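Local structure of cellobiose 2-epimerase (Spirochaeta thermophila DSM 6192, 5ZIG) at residues E263-E266 with L267-D271; L273-W276 with F277-W280. The protein probably catalyses the reversible epimerisation of cellobiose to 4-O-beta-D-glucopyranosyl-D-mannose, as a member of the N-acylglucosamine 2-epimerase family. All coordinates share one frame; numbering follows the deposited sequence.

Contact 1: E263-E266 with L267-D271; sequences ESVE and LLYGD
E266 and G270 meet where helix 251-269 runs out, in one of the helical hairpins that build the (alpha/alpha)6 barrel of this epimerase family. The amide of G270 makes the final helical bond of the segment, its N 2.6 Å from E266 O, and the bond is clearly bent. At G270 phi turns positive (71°), a conformation easiest for glycine, and the chain leaves the helix toward D271.

E266 is the residue most engaged here. With CG opposite the backbone N (chi1 -172°), the extended chain carries its carboxylate out across the D271 side chain. The planes of the two acidic groups are only 21° apart, and E266 OE1 stays 4.3 Å from D271 OD1. A water bridges the pair: it donates to E266 OE2 at 2.6 Å and, weakly, to D271 OD1 at 3.3 Å. It probably eases the repulsion, which might otherwise favour protonation of one acid.

L267 works one turn back. Its N bonds to E263 O at 2.9 Å, and the side chain leans over the same carbonyl, bringing L267 CG to 3.4 Å from E263 O. E263 OE2 is held by a salt bridge to R206, while L267 reaches S202 on helix 191-208.

V265 serves Y269 twice. Its carbonyl O accepts from Y269 N in the regular helical pattern, and its side chain, buried against L273 and P274 of the following loop, crosses that of the tyrosine obliquely. The methyl comes at the rim of the phenol ring, in its plane and not over a face, with V265 CG1 3.6 Å from Y269 CD2.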
ATOM      1  N   GLU A 263      11.490   5.904   1.800  1.00 19.91           N
ATOM      2  CA  GLU A 263      11.711   5.078   2.992  1.00 23.50           C
ATOM      3  C   GLU A 263      12.880   4.112   2.805  1.00 27.52           C
ATOM      4  O   GLU A 263      13.730   3.968   3.690  1.00 24.03           O
ATOM      5  CB  GLU A 263      10.462   4.274   3.337  1.00 22.80           C
ATOM      6  CG  GLU A 263      10.537   3.621   4.677  1.00 29.12           C
ATOM      7  CD  GLU A 263       9.548   2.491   4.827  1.00 28.46           C
ATOM      8  OE1 GLU A 263       9.005   2.012   3.812  1.00 31.91           O
ATOM      9  OE2 GLU A 263       9.292   2.103   5.979  1.00 34.73           O
ATOM     10  N   SER A 264      12.928   3.436   1.655  1.00 29.75           N
ATOM     11  CA  SER A 264      13.958   2.423   1.446  1.00 30.10           C
ATOM     12  C   SER A 264      15.351   3.043   1.348  1.00 29.89           C
ATOM     13  O   SER A 264      16.313   2.524   1.933  1.00 35.20           O
ATOM     14  CB  SER A 264      13.634   1.604   0.198  1.00 33.80           C
ATOM     15  OG  SER A 264      13.520   2.439  -0.937  1.00 45.62           O
ATOM     16  N   VAL A 265      15.482   4.156   0.613  1.00 33.36           N
ATOM     17  CA  VAL A 265      16.790   4.799   0.444  1.00 23.09           C
ATOM     18  C   VAL A 265      17.222   5.499   1.733  1.00 23.16           C
ATOM     19  O   VAL A 265      18.428   5.630   2.010  1.00 30.19           O
ATOM     20  CB  VAL A 265      16.779   5.746  -0.773  1.00 20.01           C
ATOM     21  CG1 VAL A 265      18.110   6.555  -0.899  1.00 20.07           C
ATOM     22  CG2 VAL A 265      16.569   4.973  -2.039  1.00 20.03           C
ATOM     23  N   GLU A 266      16.267   5.917   2.565  1.00 21.69           N
ATOM     24  CA  GLU A 266      16.612   6.379   3.904  1.00 24.06           C
ATOM     25  C   GLU A 266      17.099   5.225   4.783  1.00 37.08           C
ATOM     26  O   GLU A 266      18.099   5.360   5.501  1.00 27.75           O
ATOM     27  CB  GLU A 266      15.413   7.089   4.539  1.00 31.04           C
ATOM     28  CG  GLU A 266      15.746   7.779   5.857  1.00 34.51           C
ATOM     29  CD  GLU A 266      14.822   8.958   6.164  1.00 54.75           C
ATOM     30  OE1 GLU A 266      14.927   9.512   7.279  1.00 59.25           O
ATOM     31  OE2 GLU A 266      14.003   9.339   5.297  1.00 61.19           O
ATOM     32  N   LEU A 267      16.421   4.074   4.734  1.00 36.00           N
ATOM     33  CA  LEU A 267      16.912   2.935   5.497  1.00 33.34           C
ATOM     34  C   LEU A 267      18.303   2.516   5.038  1.00 27.71           C
ATOM     35  O   LEU A 267      19.093   2.000   5.837  1.00 28.15           O
ATOM     36  CB  LEU A 267      15.938   1.763   5.379  1.00 38.71           C
ATOM     37  CG  LEU A 267      14.659   1.856   6.202  1.00 32.22           C
ATOM     38  CD1 LEU A 267      13.708   0.750   5.762  1.00 20.13           C
ATOM     39  CD2 LEU A 267      14.970   1.773   7.701  1.00 34.44           C
ATOM     40  N   LEU A 268      18.631   2.729   3.764  1.00 25.04           N
ATOM     41  CA  LEU A 268      19.935   2.303   3.267  1.00 29.10           C
ATOM     42  C   LEU A 268      21.034   3.317   3.602  1.00 31.60           C
ATOM     43  O   LEU A 268      22.121   2.940   4.056  1.00 28.55           O
ATOM     44  CB  LEU A 268      19.859   2.059   1.755  1.00 37.51           C
ATOM     45  CG  LEU A 268      19.641   0.642   1.206  1.00 38.53           C
ATOM     46  CD1 LEU A 268      18.529  -0.084   1.920  1.00 31.18           C
ATOM     47  CD2 LEU A 268      19.312   0.742  -0.244  1.00 37.05           C
ATOM     48  N   TYR A 269      20.784   4.605   3.375  1.00 32.28           N
ATOM     49  CA  TYR A 269      21.831   5.611   3.513  1.00 34.96           C
ATOM     50  C   TYR A 269      21.542   6.678   4.556  1.00 29.27           C
ATOM     51  O   TYR A 269      22.358   7.588   4.710  1.00 30.94           O
ATOM     52  CB  TYR A 269      22.093   6.306   2.172  1.00 30.38           C
ATOM     53  CG  TYR A 269      22.315   5.353   1.042  1.00 38.95           C
ATOM     54  CD1 TYR A 269      23.492   4.613   0.949  1.00 41.18           C
ATOM     55  CD2 TYR A 269      21.349   5.182   0.060  1.00 43.76           C
ATOM     56  CE1 TYR A 269      23.694   3.732  -0.099  1.00 41.81           C
ATOM     57  CE2 TYR A 269      21.541   4.309  -0.988  1.00 48.43           C
ATOM     58  CZ  TYR A 269      22.717   3.584  -1.068  1.00 50.59           C
ATOM     59  OH  TYR A 269      22.903   2.708  -2.118  1.00 45.33           O
ATOM     60  N   GLY A 270      20.420   6.608   5.256  1.00 32.70           N
ATOM     61  CA  GLY A 270      20.129   7.575   6.296  1.00 42.92           C
ATOM     62  C   GLY A 270      19.808   8.959   5.753  1.00 44.79           C
ATOM     63  O   GLY A 270      19.661   9.192   4.550  1.00 39.89           O
ATOM     64  N   ASP A 271      19.708   9.892   6.689  1.00 49.78           N
ATOM     65  CA  ASP A 271      19.341  11.275   6.421  1.00 49.15           C
ATOM     66  C   ASP A 271      20.560  12.163   6.611  1.00 46.54           C
ATOM     67  O   ASP A 271      21.277  11.992   7.606  1.00 52.10           O
ATOM     68  CB  ASP A 271      18.213  11.707   7.364  1.00 52.83           C
ATOM     69  CG  ASP A 271      17.523  12.975   6.912  1.00 63.18           C
ATOM     70  OD1 ASP A 271      16.945  12.988   5.801  1.00 68.61           O
ATOM     71  OD2 ASP A 271      17.550  13.958   7.682  1.00 62.63           O
TER
HETATM   72  O   HOH W   1      13.803  11.963   5.507  1.00 40.23           O

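Contact 2: L273-W276 with F277-W280; sequences LPEW and FLSW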
ATOM      1  N   LEU A 273      19.323  12.244   2.481  1.00 34.86           N
ATOM      2  CA  LEU A 273      19.384  11.233   1.437  1.00 36.37           C
ATOM      3  C   LEU A 273      20.363  11.663   0.343  1.00 37.08           C
ATOM      4  O   LEU A 273      20.795  12.817   0.294  1.00 31.78           O
ATOM      5  CB  LEU A 273      17.976  10.976   0.901  1.00 37.53           C
ATOM      6  CG  LEU A 273      17.154   9.925   1.669  1.00 40.26           C
ATOM      7  CD1 LEU A 273      16.687  10.446   3.016  1.00 35.98           C
ATOM      8  CD2 LEU A 273      15.949   9.432   0.862  1.00 36.82           C
ATOM      9  N   PRO A 274      20.771  10.738  -0.531  1.00 34.52           N
ATOM     10  CA  PRO A 274      21.694  11.103  -1.614  1.00 35.65           C
ATOM     11  C   PRO A 274      21.077  12.099  -2.579  1.00 33.04           C
ATOM     12  O   PRO A 274      19.873  12.089  -2.833  1.00 31.35           O
ATOM     13  CB  PRO A 274      21.976   9.764  -2.309  1.00 32.71           C
ATOM     14  CG  PRO A 274      21.768   8.747  -1.223  1.00 29.68           C
ATOM     15  CD  PRO A 274      20.634   9.277  -0.396  1.00 28.50           C
ATOM     16  N   GLU A 275      21.933  12.973  -3.116  1.00 39.71           N
ATOM     17  CA  GLU A 275      21.479  13.981  -4.069  1.00 34.71           C
ATOM     18  C   GLU A 275      20.955  13.353  -5.349  1.00 31.00           C
ATOM     19  O   GLU A 275      20.018  13.883  -5.957  1.00 27.25           O
ATOM     20  CB  GLU A 275      22.618  14.948  -4.392  1.00 43.06           C
ATOM     21  CG  GLU A 275      23.131  15.716  -3.189  1.00 64.65           C
ATOM     22  CD  GLU A 275      22.043  16.524  -2.494  1.00 73.32           C
ATOM     23  OE1 GLU A 275      21.099  16.975  -3.178  1.00 75.61           O
ATOM     24  OE2 GLU A 275      22.133  16.706  -1.261  1.00 74.93           O
ATOM     25  N   TRP A 276      21.546  12.235  -5.788  1.00 23.84           N
ATOM     26  CA  TRP A 276      21.000  11.564  -6.962  1.00 22.99           C
ATOM     27  C   TRP A 276      19.551  11.142  -6.729  1.00 27.55           C
ATOM     28  O   TRP A 276      18.718  11.235  -7.640  1.00 24.30           O
ATOM     29  CB  TRP A 276      21.880  10.372  -7.369  1.00 30.60           C
ATOM     30  CG  TRP A 276      22.013   9.225  -6.379  1.00 35.58           C
ATOM     31  CD1 TRP A 276      23.057   8.997  -5.517  1.00 34.57           C
ATOM     32  CD2 TRP A 276      21.095   8.128  -6.191  1.00 35.04           C
ATOM     33  NE1 TRP A 276      22.833   7.843  -4.797  1.00 34.36           N
ATOM     34  CE2 TRP A 276      21.636   7.295  -5.188  1.00 32.84           C
ATOM     35  CE3 TRP A 276      19.868   7.776  -6.771  1.00 38.49           C
ATOM     36  CZ2 TRP A 276      20.989   6.139  -4.746  1.00 32.70           C
ATOM     37  CZ3 TRP A 276      19.226   6.617  -6.333  1.00 35.16           C
ATOM     38  CH2 TRP A 276      19.794   5.815  -5.330  1.00 33.05           C
ATOM     39  N   PHE A 277      19.219  10.712  -5.506  1.00 27.40           N
ATOM     40  CA  PHE A 277      17.842  10.324  -5.220  1.00 24.25           C
ATOM     41  C   PHE A 277      16.906  11.532  -5.237  1.00 24.21           C
ATOM     42  O   PHE A 277      15.831  11.495  -5.855  1.00 23.46           O
ATOM     43  CB  PHE A 277      17.754   9.599  -3.872  1.00 31.06           C
ATOM     44  CG  PHE A 277      16.339   9.224  -3.506  1.00 25.61           C
ATOM     45  CD1 PHE A 277      15.724   8.144  -4.111  1.00 26.71           C
ATOM     46  CD2 PHE A 277      15.604  10.003  -2.630  1.00 31.26           C
ATOM     47  CE1 PHE A 277      14.396   7.824  -3.819  1.00 31.28           C
ATOM     48  CE2 PHE A 277      14.286   9.688  -2.324  1.00 35.95           C
ATOM     49  CZ  PHE A 277      13.680   8.595  -2.920  1.00 29.67           C
ATOM     50  N   LEU A 278      17.291  12.617  -4.560  1.00 23.45           N
ATOM     51  CA  LEU A 278      16.500  13.842  -4.632  1.00 25.87           C
ATOM     52  C   LEU A 278      16.274  14.264  -6.076  1.00 30.24           C
ATOM     53  O   LEU A 278      15.129  14.466  -6.503  1.00 29.52           O
ATOM     54  CB  LEU A 278      17.178  14.963  -3.836  1.00 26.36           C
ATOM     55  CG  LEU A 278      17.310  14.720  -2.331  1.00 26.03           C
ATOM     56  CD1 LEU A 278      17.990  15.903  -1.682  1.00 27.71           C
ATOM     57  CD2 LEU A 278      15.966  14.483  -1.670  1.00 30.25           C
ATOM     58  N   SER A 279      17.354  14.375  -6.857  1.00 27.56           N
ATOM     59  CA  SER A 279      17.214  14.801  -8.250  1.00 33.44           C
ATOM     60  C   SER A 279      16.319  13.854  -9.038  1.00 29.07           C
ATOM     61  O   SER A 279      15.542  14.290  -9.896  1.00 35.36           O
ATOM     62  CB  SER A 279      18.587  14.899  -8.916  1.00 34.14           C
ATOM     63  OG  SER A 279      19.420  15.755  -8.172  1.00 41.12           O
ATOM     64  N   TRP A 280      16.409  12.560  -8.755  1.00 22.01           N
ATOM     65  CA  TRP A 280      15.565  11.579  -9.429  1.00 31.10           C
ATOM     66  C   TRP A 280      14.093  11.789  -9.094  1.00 34.26           C
ATOM     67  O   TRP A 280      13.241  11.877  -9.985  1.00 24.75           O
ATOM     68  CB  TRP A 280      16.009  10.181  -9.020  1.00 23.98           C
ATOM     69  CG  TRP A 280      15.121   9.065  -9.464  1.00 25.98           C
ATOM     70  CD1 TRP A 280      14.326   9.044 -10.561  1.00 28.29           C
ATOM     71  CD2 TRP A 280      14.948   7.795  -8.813  1.00 21.37           C
ATOM     72  NE1 TRP A 280      13.662   7.841 -10.642  1.00 30.42           N
ATOM     73  CE2 TRP A 280      14.036   7.051  -9.586  1.00 35.79           C
ATOM     74  CE3 TRP A 280      15.500   7.203  -7.671  1.00 29.04           C
ATOM     75  CZ2 TRP A 280      13.648   5.740  -9.246  1.00 29.86           C
ATOM     76  CZ3 TRP A 280      15.109   5.903  -7.328  1.00 25.73           C
ATOM     77  CH2 TRP A 280      14.197   5.191  -8.117  1.00 32.41           C
TER
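The first turn of helix 275-294 begins with P274 at the N-cap position, and its carbonyl receives the opening bonds from F277 and L278. L278 N lies 3.2 Å from P274 O, almost straight and in the carbonyl plane; the amide of F277 adds a weak second bond to the same oxygen.

F277 has the most surface covered. With CG anti to the backbone N, its ring lies side by side with L273, both pointing the same way. One methyl does the touching: L273 CD2 is 3.6 Å from both F277 CD2 and F277 CE2, joining the residue before the cap to the first turn.

W276 holds its indole in the crowded position between backbone N and carbonyl carbon (chi1 63°), which folds the ring over the backbone of the next residue. F277 CB sits over one face as a CH-pi contact, 4.2 Å from the centroid of the six-membered ring and 18° off its normal. A turn further on, W280 runs alongside W276 in the same direction and meets it at the edge, W276 CZ3 being 4.0 Å from W280 CE3. The indole of W280 is fixed from outside by a bond from NE1 to A229 O and a cation-pi contact with R225.

On the exposed side, E275 O is gripped twice by S279: from N at 2.9 Å and nearly straight, and from OG at 3.0 Å, which stands 37° out of the carbonyl plane. A helix start following closely on the preceding helix, with F277 and W280 buried and side chains packed on helices 211-228, 251-269 and 315-332, is as expected for the helical-hairpin (alpha/alpha)6 barrel of this family.

Contact 1 closes helix 251-269 and contact 2 opens helix 275-294, so the two flank the short connection between consecutive helices. Both are peripheral and partly buried, contact 2 farther out: its centre is about 23 Å from the chain's centre, against about 19 Å. S264 and V265 are buried in the first, L273, F277 and W280 in the second. They touch directly: V265 CG1 packs 3.7 Å from P274 CD, and V265 CG2 3.9 Å from F277 CD1. At 263-271 the helix end brings together two carboxylates and a water, whereas 273-280 is dominated by aromatic rings, its internal hydrogen bonds falling on backbone carbonyls, from amides and the S279 hydroxyl.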